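PDB 2D69: ribulose bisphosphate carboxylase from Pyrococcus horikoshii, which probably catalyses the carboxylation of ribulose 1,5-bisphosphate to two molecules of 3-phosphoglycerate, working with magnesium in an archaeal pathway of AMP degradation. Local coordinates for residues A[9-21]-A[66-78]. Residues are numbered along the deposited sequence; the frame is centred on the assembly and turned at random.
Sequences EWYLDFVDLNYEP and KRSMAKVFYLEKH. With SO4 (sulfate ion), chain G.
Glu9 and Met69 approach from opposite directions, OE2 of the acid 3.3 Å from the methyl CE, and OD1 of Asp13 reaches the same methyl at about a right angle. Beyond them the short 3-10 turn 11-14 delivers Phe14, whose ring takes Met69 CE squarely over the centre of one face, 3.7 Å from the centroid, a CH-pi contact with SD farther off above that face. Met69 reaches it through a bend at its last torsion (chi3 86°), while Ala70 O lies near the plane at the ring's edge. Were Phe14 an alanine, the Met69 methyl would probably lose its aromatic seat and a gap would open beside helix 39-49, which the ring also touches. The backbones then pair in a single bridge at Val15 and Val72: Val72 N donates to Phe14 O (2.7 Å), and Asp16 N to Val72 O (2.9 Å). Past it the chain makes a type I turn, Asp16 to Tyr19, in which Leu17 lays CD2 against Leu75 CB. Tyr19 O and Phe73 O share a water, and Pro21 sets CG over the Phe73 ring, 3.6 Å from its centroid. The loop leading to strand 26-34 thus lines the outer strand of the N-terminal domain's mixed sheet through two backbone hydrogen bonds, a bridging water and mostly apolar and CH-pi packing; Lys71 NZ lies 5.4 Å from Asp13 OD1, so charge probably contributes only at long range.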
ATOM      1  N   GLU A   9      33.263  23.396 -35.296  1.00 25.14           N
ATOM      2  CA  GLU A   9      34.017  22.998 -34.123  1.00 24.78           C
ATOM      3  C   GLU A   9      34.888  21.855 -34.599  1.00 24.64           C
ATOM      4  O   GLU A   9      34.432  21.009 -35.374  1.00 24.75           O
ATOM      5  CB  GLU A   9      33.069  22.586 -33.012  1.00 24.95           C
ATOM      6  CG  GLU A   9      33.767  22.195 -31.723  1.00 26.75           C
ATOM      7  CD  GLU A   9      34.409  23.375 -31.035  1.00 29.25           C
ATOM      8  OE1 GLU A   9      35.462  23.826 -31.523  1.00 30.81           O
ATOM      9  OE2 GLU A   9      33.863  23.833 -30.001  1.00 31.40           O
ATOM     10  N   TRP A  10      36.154  21.864 -34.205  1.00 24.49           N
ATOM     11  CA  TRP A  10      37.130  20.901 -34.715  1.00 24.54           C
ATOM     12  C   TRP A  10      38.007  20.373 -33.581  1.00 22.88           C
ATOM     13  O   TRP A  10      38.078  20.977 -32.513  1.00 22.54           O
ATOM     14  CB  TRP A  10      37.964  21.524 -35.837  1.00 25.33           C
ATOM     15  CG  TRP A  10      38.887  22.625 -35.390  1.00 30.04           C
ATOM     16  CD1 TRP A  10      40.246  22.550 -35.258  1.00 35.18           C
ATOM     17  CD2 TRP A  10      38.529  23.968 -34.996  1.00 36.24           C
ATOM     18  NE1 TRP A  10      40.760  23.751 -34.815  1.00 37.18           N
ATOM     19  CE2 TRP A  10      39.732  24.643 -34.646  1.00 37.92           C
ATOM     20  CE3 TRP A  10      37.320  24.677 -34.914  1.00 37.42           C
ATOM     21  CZ2 TRP A  10      39.756  25.981 -34.212  1.00 39.00           C
ATOM     22  CZ3 TRP A  10      37.346  26.003 -34.473  1.00 39.98           C
ATOM     23  CH2 TRP A  10      38.562  26.640 -34.132  1.00 39.65           C
ATOM     24  N   TYR A  11      38.674  19.248 -33.815  1.00 22.01           N
ATOM     25  CA  TYR A  11      39.364  18.522 -32.734  1.00 21.06           C
ATOM     26  C   TYR A  11      40.436  19.367 -32.019  1.00 19.57           C
ATOM     27  O   TYR A  11      40.516  19.371 -30.808  1.00 17.28           O
ATOM     28  CB  TYR A  11      39.951  17.193 -33.253  1.00 21.86           C
ATOM     29  CG  TYR A  11      38.915  16.275 -33.869  1.00 23.19           C
ATOM     30  CD1 TYR A  11      39.040  15.849 -35.188  1.00 26.56           C
ATOM     31  CD2 TYR A  11      37.791  15.867 -33.151  1.00 25.21           C
ATOM     32  CE1 TYR A  11      38.078  14.999 -35.778  1.00 26.95           C
ATOM     33  CE2 TYR A  11      36.816  15.022 -33.733  1.00 26.85           C
ATOM     34  CZ  TYR A  11      36.969  14.605 -35.051  1.00 28.75           C
ATOM     35  OH  TYR A  11      36.040  13.784 -35.668  1.00 30.19           O
ATOM     36  N   LEU A  12      41.199  20.144 -32.762  1.00 18.39           N
ATOM     37  CA  LEU A  12      42.316  20.878 -32.181  1.00 18.31           C
ATOM     38  C   LEU A  12      41.814  22.041 -31.313  1.00 18.66           C
ATOM     39  O   LEU A  12      42.560  22.575 -30.467  1.00 18.95           O
ATOM     40  CB  LEU A  12      43.249  21.391 -33.286  1.00 18.78           C
ATOM     41  CG  LEU A  12      44.038  20.413 -34.176  1.00 18.70           C
ATOM     42  CD1 LEU A  12      44.853  21.144 -35.255  1.00 17.48           C
ATOM     43  CD2 LEU A  12      44.957  19.559 -33.356  1.00 20.41           C
ATOM     44  N   ASP A  13      40.547  22.422 -31.479  1.00 17.52           N
ATOM     45  CA  ASP A  13      39.998  23.478 -30.653  1.00 17.56           C
ATOM     46  C   ASP A  13      39.821  23.037 -29.202  1.00 17.55           C
ATOM     47  O   ASP A  13      39.712  23.859 -28.294  1.00 16.18           O
ATOM     48  CB  ASP A  13      38.665  23.945 -31.182  1.00 18.46           C
ATOM     49  CG  ASP A  13      38.269  25.294 -30.605  1.00 20.56           C
ATOM     50  OD1 ASP A  13      37.065  25.493 -30.359  1.00 20.58           O
ATOM     51  OD2 ASP A  13      39.108  26.205 -30.362  1.00 21.30           O
ATOM     52  N   PHE A  14      39.816  21.725 -29.014  1.00 16.74           N
ATOM     53  CA  PHE A  14      39.772  21.134 -27.685  1.00 16.99           C
ATOM     54  C   PHE A  14      41.149  21.029 -26.991  1.00 17.16           C
ATOM     55  O   PHE A  14      41.236  20.617 -25.830  1.00 17.21           O
ATOM     56  CB  PHE A  14      39.114  19.773 -27.793  1.00 16.53           C
ATOM     57  CG  PHE A  14      37.661  19.836 -28.147  1.00 14.45           C
ATOM     58  CD1 PHE A  14      36.694  19.751 -27.169  1.00 13.47           C
ATOM     59  CD2 PHE A  14      37.259  19.931 -29.444  1.00 12.45           C
ATOM     60  CE1 PHE A  14      35.373  19.757 -27.504  1.00 10.75           C
ATOM     61  CE2 PHE A  14      35.941  19.980 -29.768  1.00 10.01           C
ATOM     62  CZ  PHE A  14      34.998  19.909 -28.805  1.00 11.98           C
ATOM     63  N   VAL A  15      42.208  21.446 -27.681  1.00 17.52           N
ATOM     64  CA  VAL A  15      43.576  21.388 -27.158  1.00 17.44           C
ATOM     65  C   VAL A  15      44.085  22.787 -26.845  1.00 18.50           C
ATOM     66  O   VAL A  15      44.105  23.681 -27.697  1.00 18.34           O
ATOM     67  CB  VAL A  15      44.519  20.688 -28.144  1.00 17.64           C
ATOM     68  CG1 VAL A  15      45.999  20.635 -27.631  1.00 16.84           C
ATOM     69  CG2 VAL A  15      43.991  19.288 -28.425  1.00 17.60           C
ATOM     70  N   ASP A  16      44.459  22.971 -25.586  1.00 19.12           N
ATOM     71  CA  ASP A  16      45.128  24.171 -25.148  1.00 19.71           C
ATOM     72  C   ASP A  16      46.085  23.821 -24.023  1.00 19.94           C
ATOM     73  O   ASP A  16      45.677  23.744 -22.852  1.00 18.42           O
ATOM     74  CB  ASP A  16      44.123  25.224 -24.686  1.00 19.85           C
ATOM     75  CG  ASP A  16      44.803  26.490 -24.197  1.00 21.13           C
ATOM     76  OD1 ASP A  16      44.069  27.443 -23.865  1.00 24.49           O
ATOM     77  OD2 ASP A  16      46.053  26.600 -24.062  1.00 18.54           O
ATOM     78  N   LEU A  17      47.358  23.638 -24.386  1.00 19.88           N
ATOM     79  CA  LEU A  17      48.395  23.231 -23.436  1.00 21.22           C
ATOM     80  C   LEU A  17      48.844  24.300 -22.421  1.00 22.34           C
ATOM     81  O   LEU A  17      49.597  23.990 -21.481  1.00 23.12           O
ATOM     82  CB  LEU A  17      49.605  22.620 -24.170  1.00 20.39           C
ATOM     83  CG  LEU A  17      49.214  21.360 -24.962  1.00 19.78           C
ATOM     84  CD1 LEU A  17      50.411  20.737 -25.638  1.00 17.37           C
ATOM     85  CD2 LEU A  17      48.495  20.291 -24.057  1.00 18.97           C
ATOM     86  N   ASN A  18      48.359  25.526 -22.567  1.00 23.13           N
ATOM     87  CA  ASN A  18      48.513  26.554 -21.526  1.00 23.76           C
ATOM     88  C   ASN A  18      47.307  26.698 -20.569  1.00 24.10           C
ATOM     89  O   ASN A  18      47.378  27.451 -19.597  1.00 24.84           O
ATOM     90  CB  ASN A  18      48.816  27.902 -22.179  1.00 23.40           C
ATOM     91  CG  ASN A  18      50.080  27.857 -23.015  1.00 24.10           C
ATOM     92  OD1 ASN A  18      50.084  28.288 -24.148  1.00 27.35           O
ATOM     93  ND2 ASN A  18      51.144  27.308 -22.460  1.00 24.45           N
ATOM     94  N   TYR A  19      46.222  25.979 -20.830  1.00 23.79           N
ATOM     95  CA  TYR A  19      45.046  26.054 -19.982  1.00 24.02           C
ATOM     96  C   TYR A  19      45.355  25.541 -18.584  1.00 24.97           C
ATOM     97  O   TYR A  19      46.023  24.515 -18.423  1.00 24.89           O
ATOM     98  CB  TYR A  19      43.886  25.260 -20.587  1.00 23.78           C
ATOM     99  CG  TYR A  19      42.599  25.318 -19.779  1.00 22.70           C
ATOM    100  CD1 TYR A  19      42.172  24.225 -19.039  1.00 23.57           C
ATOM    101  CD2 TYR A  19      41.829  26.474 -19.737  1.00 23.69           C
ATOM    102  CE1 TYR A  19      40.966  24.259 -18.282  1.00 22.67           C
ATOM    103  CE2 TYR A  19      40.651  26.541 -18.983  1.00 24.75           C
ATOM    104  CZ  TYR A  19      40.225  25.429 -18.247  1.00 25.11           C
ATOM    105  OH  TYR A  19      39.043  25.490 -17.520  1.00 24.98           O
ATOM    106  N   GLU A  20      44.853  26.252 -17.576  1.00 26.31           N
ATOM    107  CA  GLU A  20      45.053  25.889 -16.173  1.00 27.47           C
ATOM    108  C   GLU A  20      43.686  25.569 -15.575  1.00 27.06           C
ATOM    109  O   GLU A  20      42.891  26.461 -15.297  1.00 27.57           O
ATOM    110  CB  GLU A  20      45.719  27.029 -15.408  1.00 28.64           C
ATOM    111  CG  GLU A  20      47.246  27.092 -15.550  1.00 32.16           C
ATOM    112  CD  GLU A  20      47.817  28.443 -15.118  1.00 35.74           C
ATOM    113  OE1 GLU A  20      48.814  28.864 -15.746  1.00 39.15           O
ATOM    114  OE2 GLU A  20      47.268  29.090 -14.170  1.00 36.62           O
ATOM    115  N   PRO A  21      43.400  24.298 -15.364  1.00 26.90           N
ATOM    116  CA  PRO A  21      42.075  23.927 -14.864  1.00 27.49           C
ATOM    117  C   PRO A  21      41.786  24.452 -13.457  1.00 27.16           C
ATOM    118  O   PRO A  21      42.676  24.473 -12.639  1.00 27.31           O
ATOM    119  CB  PRO A  21      42.077  22.382 -14.877  1.00 27.41           C
ATOM    120  CG  PRO A  21      43.407  21.931 -15.361  1.00 27.66           C
ATOM    121  CD  PRO A  21      44.290  23.142 -15.587  1.00 26.85           C
ATOM    122  N   LYS A  66      29.231  25.895 -25.334  1.00 23.14           N
ATOM    123  CA  LYS A  66      30.579  26.458 -25.165  1.00 24.74           C
ATOM    124  C   LYS A  66      31.083  26.252 -23.737  1.00 24.41           C
ATOM    125  O   LYS A  66      32.236  25.863 -23.560  1.00 24.56           O
ATOM    126  CB  LYS A  66      30.695  27.917 -25.656  1.00 25.94           C
ATOM    127  CG  LYS A  66      29.678  28.934 -25.022  1.00 30.28           C
ATOM    128  CD  LYS A  66      29.622  30.302 -25.784  1.00 35.04           C
ATOM    129  CE  LYS A  66      28.143  30.764 -26.034  1.00 38.04           C
ATOM    130  NZ  LYS A  66      27.355  29.921 -27.042  1.00 36.45           N
ATOM    131  N   ARG A  67      30.194  26.327 -22.742  1.00 23.32           N
ATOM    132  CA  ARG A  67      30.564  25.998 -21.365  1.00 23.63           C
ATOM    133  C   ARG A  67      30.612  24.509 -21.050  1.00 22.93           C
ATOM    134  O   ARG A  67      30.748  24.150 -19.899  1.00 23.43           O
ATOM    135  CB  ARG A  67      29.617  26.662 -20.353  1.00 22.86           C
ATOM    136  CG  ARG A  67      29.656  28.167 -20.367  1.00 25.97           C
ATOM    137  CD  ARG A  67      28.434  28.792 -19.715  1.00 25.24           C
ATOM    138  NE  ARG A  67      28.407  28.474 -18.296  1.00 26.28           N
ATOM    139  CZ  ARG A  67      27.399  28.794 -17.478  1.00 26.18           C
ATOM    140  NH1 ARG A  67      26.340  29.421 -17.937  1.00 26.42           N
ATOM    141  NH2 ARG A  67      27.453  28.500 -16.212  1.00 28.95           N
ATOM    142  N   SER A  68      30.431  23.642 -22.041  1.00 21.79           N
ATOM    143  CA  SER A  68      30.473  22.229 -21.776  1.00 22.19           C
ATOM    144  C   SER A  68      31.697  21.550 -22.441  1.00 22.24           C
ATOM    145  O   SER A  68      31.769  20.354 -22.430  1.00 24.03           O
ATOM    146  CB  SER A  68      29.170  21.545 -22.225  1.00 22.32           C
ATOM    147  OG  SER A  68      27.981  22.111 -21.626  1.00 19.80           O
ATOM    148  N   MET A  69      32.639  22.307 -22.998  1.00 21.04           N
ATOM    149  CA  MET A  69      33.789  21.734 -23.723  1.00 21.66           C
ATOM    150  C   MET A  69      34.856  21.228 -22.808  1.00 20.18           C
ATOM    151  O   MET A  69      35.267  21.956 -21.924  1.00 19.93           O
ATOM    152  CB  MET A  69      34.495  22.800 -24.526  1.00 21.64           C
ATOM    153  CG  MET A  69      33.812  23.225 -25.769  1.00 26.84           C
ATOM    154  SD  MET A  69      34.898  24.460 -26.575  1.00 34.01           S
ATOM    155  CE  MET A  69      36.021  23.448 -27.536  1.00 30.79           C
ATOM    156  N   ALA A  70      35.371  20.029 -23.071  1.00 20.08           N
ATOM    157  CA  ALA A  70      36.519  19.515 -22.346  1.00 19.82           C
ATOM    158  C   ALA A  70      37.767  20.136 -22.983  1.00 19.63           C
ATOM    159  O   ALA A  70      37.723  20.608 -24.121  1.00 19.54           O
ATOM    160  CB  ALA A  70      36.567  18.014 -22.393  1.00 20.55           C
ATOM    161  N   LYS A  71      38.847  20.240 -22.222  1.00 19.74           N
ATOM    162  CA  LYS A  71      40.080  20.847 -22.731  1.00 19.87           C
ATOM    163  C   LYS A  71      41.290  19.989 -22.415  1.00 18.39           C
ATOM    164  O   LYS A  71      41.511  19.650 -21.249  1.00 16.86           O
ATOM    165  CB  LYS A  71      40.267  22.239 -22.134  1.00 20.49           C
ATOM    166  CG  LYS A  71      39.484  23.350 -22.866  1.00 26.26           C
ATOM    167  CD  LYS A  71      40.226  23.969 -24.086  1.00 30.07           C
ATOM    168  CE  LYS A  71      39.286  24.832 -24.994  1.00 32.36           C
ATOM    169  NZ  LYS A  71      37.892  24.181 -25.149  1.00 35.35           N
ATOM    170  N   VAL A  72      42.086  19.664 -23.430  1.00 17.74           N
ATOM    171  CA  VAL A  72      43.358  18.976 -23.222  1.00 17.64           C
ATOM    172  C   VAL A  72      44.358  20.008 -22.749  1.00 17.75           C
ATOM    173  O   VAL A  72      44.664  20.934 -23.484  1.00 18.05           O
ATOM    174  CB  VAL A  72      43.919  18.326 -24.513  1.00 17.43           C
ATOM    175  CG1 VAL A  72      45.228  17.585 -24.193  1.00 18.24           C
ATOM    176  CG2 VAL A  72      42.893  17.399 -25.155  1.00 17.25           C
ATOM    177  N   PHE A  73      44.863  19.852 -21.523  1.00 18.02           N
ATOM    178  CA  PHE A  73      45.773  20.824 -20.939  1.00 18.14           C
ATOM    179  C   PHE A  73      47.210  20.316 -20.699  1.00 18.66           C
ATOM    180  O   PHE A  73      48.131  21.119 -20.412  1.00 19.45           O
ATOM    181  CB  PHE A  73      45.159  21.389 -19.667  1.00 17.23           C
ATOM    182  CG  PHE A  73      45.146  20.444 -18.501  1.00 18.33           C
ATOM    183  CD1 PHE A  73      46.232  20.391 -17.628  1.00 19.26           C
ATOM    184  CD2 PHE A  73      44.035  19.618 -18.257  1.00 16.61           C
ATOM    185  CE1 PHE A  73      46.234  19.527 -16.534  1.00 19.17           C
ATOM    186  CE2 PHE A  73      44.010  18.753 -17.152  1.00 17.43           C
ATOM    187  CZ  PHE A  73      45.105  18.708 -16.284  1.00 19.34           C
ATOM    188  N   TYR A  74      47.381  18.999 -20.806  1.00 18.97           N
ATOM    189  CA  TYR A  74      48.671  18.331 -20.681  1.00 19.60           C
ATOM    190  C   TYR A  74      48.802  17.279 -21.774  1.00 19.36           C
ATOM    191  O   TYR A  74      47.886  16.495 -22.001  1.00 18.44           O
ATOM    192  CB  TYR A  74      48.753  17.662 -19.318  1.00 20.52           C
ATOM    193  CG  TYR A  74      49.966  16.786 -19.070  1.00 21.10           C
ATOM    194  CD1 TYR A  74      50.975  17.202 -18.179  1.00 24.29           C
ATOM    195  CD2 TYR A  74      50.084  15.540 -19.664  1.00 20.58           C
ATOM    196  CE1 TYR A  74      52.074  16.399 -17.899  1.00 25.27           C
ATOM    197  CE2 TYR A  74      51.174  14.725 -19.396  1.00 22.15           C
ATOM    198  CZ  TYR A  74      52.170  15.163 -18.508  1.00 24.59           C
ATOM    199  OH  TYR A  74      53.261  14.373 -18.245  1.00 26.42           O
ATOM    200  N   LEU A  75      49.943  17.245 -22.435  1.00 18.37           N
ATOM    201  CA  LEU A  75      50.180  16.266 -23.485  1.00 19.18           C
ATOM    202  C   LEU A  75      51.671  16.003 -23.642  1.00 19.56           C
ATOM    203  O   LEU A  75      52.397  16.884 -24.040  1.00 20.09           O
ATOM    204  CB  LEU A  75      49.613  16.757 -24.821  1.00 19.18           C
ATOM    205  CG  LEU A  75      49.902  15.818 -25.998  1.00 19.09           C
ATOM    206  CD1 LEU A  75      49.272  14.443 -25.680  1.00 19.26           C
ATOM    207  CD2 LEU A  75      49.382  16.345 -27.326  1.00 16.34           C
ATOM    208  N   GLU A  76      52.121  14.801 -23.315  1.00 20.22           N
ATOM    209  CA  GLU A  76      53.548  14.474 -23.376  1.00 21.13           C
ATOM    210  C   GLU A  76      53.763  13.037 -23.806  1.00 21.24           C
ATOM    211  O   GLU A  76      52.948  12.168 -23.566  1.00 20.17           O
ATOM    212  CB  GLU A  76      54.257  14.682 -22.023  1.00 21.68           C
ATOM    213  CG  GLU A  76      54.052  16.049 -21.358  1.00 24.00           C
ATOM    214  CD  GLU A  76      54.824  17.189 -22.008  1.00 26.84           C
ATOM    215  OE1 GLU A  76      55.565  16.977 -23.001  1.00 28.02           O
ATOM    216  OE2 GLU A  76      54.685  18.321 -21.509  1.00 27.79           O
ATOM    217  N   LYS A  77      54.907  12.801 -24.435  1.00 21.30           N
ATOM    218  CA  LYS A  77      55.285  11.471 -24.851  1.00 22.09           C
ATOM    219  C   LYS A  77      55.407  10.561 -23.606  1.00 21.56           C
ATOM    220  O   LYS A  77      55.778  11.026 -22.541  1.00 21.91           O
ATOM    221  CB  LYS A  77      56.588  11.570 -25.661  1.00 22.26           C
ATOM    222  CG  LYS A  77      56.900  10.321 -26.455  1.00 26.44           C
ATOM    223  CD  LYS A  77      57.366  10.535 -27.927  1.00 27.78           C
ATOM    224  CE  LYS A  77      56.964   9.257 -28.803  1.00 29.63           C
ATOM    225  NZ  LYS A  77      55.808   8.348 -28.217  1.00 24.59           N
ATOM    226  N   HIS A  78      55.023   9.290 -23.742  1.00 21.42           N
ATOM    227  CA  HIS A  78      55.138   8.276 -22.682  1.00 21.35           C
ATOM    228  C   HIS A  78      55.311   6.914 -23.337  1.00 21.14           C
ATOM    229  O   HIS A  78      54.345   6.371 -23.861  1.00 20.70           O
ATOM    230  CB  HIS A  78      53.891   8.229 -21.775  1.00 21.12           C
ATOM    231  CG  HIS A  78      54.004   7.253 -20.645  1.00 21.66           C
ATOM    232  ND1 HIS A  78      54.526   7.593 -19.410  1.00 25.01           N
ATOM    233  CD2 HIS A  78      53.685   5.942 -20.566  1.00 21.85           C
ATOM    234  CE1 HIS A  78      54.533   6.527 -18.628  1.00 24.15           C
ATOM    235  NE2 HIS A  78      54.031   5.512 -19.306  1.00 23.78           N
TER
HETATM  236  S   SO4 G1003      50.958   2.528 -19.836  1.00115.33           S
HETATM  237  O1  SO4 G1003      51.426   1.266 -20.408  1.00115.34           O
HETATM  238  O2  SO4 G1003      50.997   3.567 -20.855  1.00115.42           O
HETATM  239  O3  SO4 G1003      49.581   2.371 -19.361  1.00113.30           O
HETATM  240  O4  SO4 G1003      51.873   2.924 -18.765  1.00115.22           O
HETATM  241  O   HOH W   1      48.485  23.356 -18.550  1.00 39.37           O